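Local coordinates for hypothetical protein PP5205 (Pseudomonas putida, PDB 2G2X) that is of unknown function but is built around an EVE domain, related to ASCH and PUA domains, and so may bind RNA, at residues 67-72 with 93-98. Sequence-based numbering, arbitrary orientation.
Sequences RAAYPD and PWSAVD
The carbonyl of Trp94 opens the pairing of 93-98 with 67-72, a bulged antiparallel match between strands 95-110 and 58-71, neighbours in the mixed sheet of the EVE domain. It accepts Asp72 N at 2.9 Å from above its plane; beyond CB the side chains part, the indole N-H to Asp84, the carboxylate to Arg30, Gly28 and Thr74. Ser95 faces Pro71 in a non-hydrogen-bonded pair, and its OG accepts a hydrogen bond from Arg39 NE. Ala96 and Tyr70 then exchange two backbone bonds, the shorter, from Ala96 N to Tyr70 O (2.8 Å), running almost straight out from the carbonyl. Ala96 CB lies over one face of the tyrosine ring, and Ala96 O also takes a CA-H...O contact from Ala69. Ala68 and Ala69 together face Val97, a beta bulge that shifts the register by one, and Val97 CG1 packs 3.6 Å from Ala69 N. Asp98 pairs with Arg67, its N donating to a lone pair of Arg67 O. With chi1 at 64°, Tyr70 swings its ring back toward Asp98, and OH gives a 2.8 Å hydrogen bond to the syn side of OD1, somewhat out of the carboxylate plane. The extended Arg67 stacks its guanidinium face to face on the other ring face, NH1 over the ring centre, and a water bridges NH1 to Asp98 OD2. Asp98 thus holds the tyrosine directly and the arginine only through water, its negative charge probably steadying the guanidinium without a salt bridge.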
# COMPACT_ATOMS: atom_id res chain seq x y z
N ARG A 67 0.84 -0.91 -13.14
CA ARG A 67 -0.41 -1.21 -13.84
C ARG A 67 -1.60 -0.66 -13.06
O ARG A 67 -1.82 -1.01 -11.90
CB ARG A 67 -0.61 -2.72 -14.05
CG ARG A 67 -1.84 -3.01 -14.91
CD ARG A 67 -2.18 -4.50 -15.10
NE ARG A 67 -3.38 -4.62 -15.93
CZ ARG A 67 -4.06 -5.73 -16.15
NH1 ARG A 67 -3.68 -6.89 -15.62
NH2 ARG A 67 -5.15 -5.69 -16.92
N ALA A 68 -2.36 0.22 -13.71
CA ALA A 68 -3.52 0.84 -13.07
C ALA A 68 -4.57 -0.21 -12.71
O ALA A 68 -4.51 -1.35 -13.16
CB ALA A 68 -4.11 1.90 -13.99
N ALA A 69 -5.54 0.20 -11.91
CA ALA A 69 -6.59 -0.70 -11.45
C ALA A 69 -7.25 -1.57 -12.52
O ALA A 69 -7.58 -1.10 -13.61
CB ALA A 69 -7.67 0.11 -10.70
N TYR A 70 -7.40 -2.84 -12.18
CA TYR A 70 -8.07 -3.82 -13.03
C TYR A 70 -8.73 -4.82 -12.06
O TYR A 70 -8.36 -4.89 -10.89
CB TYR A 70 -7.06 -4.53 -13.94
CG TYR A 70 -6.02 -5.36 -13.25
CD1 TYR A 70 -4.93 -4.76 -12.61
CD2 TYR A 70 -6.08 -6.76 -13.27
CE1 TYR A 70 -3.93 -5.52 -12.01
CE2 TYR A 70 -5.08 -7.53 -12.68
CZ TYR A 70 -4.00 -6.90 -12.06
OH TYR A 70 -3.00 -7.66 -11.51
N PRO A 71 -9.74 -5.58 -12.54
CA PRO A 71 -10.44 -6.55 -11.69
C PRO A 71 -9.53 -7.50 -10.92
O PRO A 71 -8.71 -8.19 -11.51
CB PRO A 71 -11.35 -7.28 -12.67
CG PRO A 71 -11.68 -6.21 -13.69
CD PRO A 71 -10.31 -5.56 -13.90
N ASP A 72 -9.68 -7.54 -9.60
CA ASP A 72 -8.86 -8.41 -8.75
C ASP A 72 -9.23 -9.86 -9.05
O ASP A 72 -10.29 -10.33 -8.64
CB ASP A 72 -9.12 -8.08 -7.28
CG ASP A 72 -8.12 -8.75 -6.35
OD1 ASP A 72 -7.51 -9.76 -6.76
OD2 ASP A 72 -7.96 -8.27 -5.20
N PRO A 93 -16.56 -6.51 -7.80
CA PRO A 93 -16.43 -5.21 -7.14
C PRO A 93 -15.01 -4.83 -6.73
O PRO A 93 -14.77 -3.68 -6.36
CB PRO A 93 -17.35 -5.35 -5.93
CG PRO A 93 -17.17 -6.78 -5.56
CD PRO A 93 -17.20 -7.49 -6.90
N TRP A 94 -14.07 -5.77 -6.83
CA TRP A 94 -12.71 -5.49 -6.40
C TRP A 94 -11.66 -5.24 -7.47
O TRP A 94 -11.74 -5.75 -8.59
CB TRP A 94 -12.25 -6.59 -5.45
CG TRP A 94 -13.28 -6.81 -4.40
CD1 TRP A 94 -14.10 -7.89 -4.26
CD2 TRP A 94 -13.68 -5.88 -3.37
NE1 TRP A 94 -14.98 -7.70 -3.22
CE2 TRP A 94 -14.74 -6.47 -2.66
CE3 TRP A 94 -13.23 -4.60 -2.99
CZ2 TRP A 94 -15.38 -5.83 -1.58
CZ3 TRP A 94 -13.86 -3.96 -1.92
CH2 TRP A 94 -14.92 -4.58 -1.23
N SER A 95 -10.68 -4.43 -7.10
CA SER A 95 -9.60 -4.05 -8.01
C SER A 95 -8.23 -4.30 -7.43
O SER A 95 -8.04 -4.35 -6.21
CB SER A 95 -9.72 -2.56 -8.36
OG SER A 95 -10.90 -2.29 -9.10
N ALA A 96 -7.26 -4.46 -8.32
CA ALA A 96 -5.88 -4.68 -7.92
C ALA A 96 -5.04 -3.78 -8.80
O ALA A 96 -5.54 -3.20 -9.77
CB ALA A 96 -5.50 -6.14 -8.14
N VAL A 97 -3.76 -3.64 -8.46
CA VAL A 97 -2.83 -2.86 -9.26
C VAL A 97 -1.54 -3.65 -9.17
O VAL A 97 -1.38 -4.46 -8.26
CB VAL A 97 -2.61 -1.43 -8.70
CG1 VAL A 97 -3.90 -0.63 -8.78
CG2 VAL A 97 -2.10 -1.49 -7.26
N ASP A 98 -0.63 -3.44 -10.12
CA ASP A 98 0.64 -4.14 -10.08
C ASP A 98 1.72 -3.14 -9.67
O ASP A 98 1.68 -1.98 -10.07
CB ASP A 98 0.98 -4.75 -11.44
CG ASP A 98 0.08 -5.93 -11.78
OD1 ASP A 98 -0.52 -6.51 -10.86
OD2 ASP A 98 -0.00 -6.28 -12.98
O HOH W 1 -1.45 -7.73 -14.56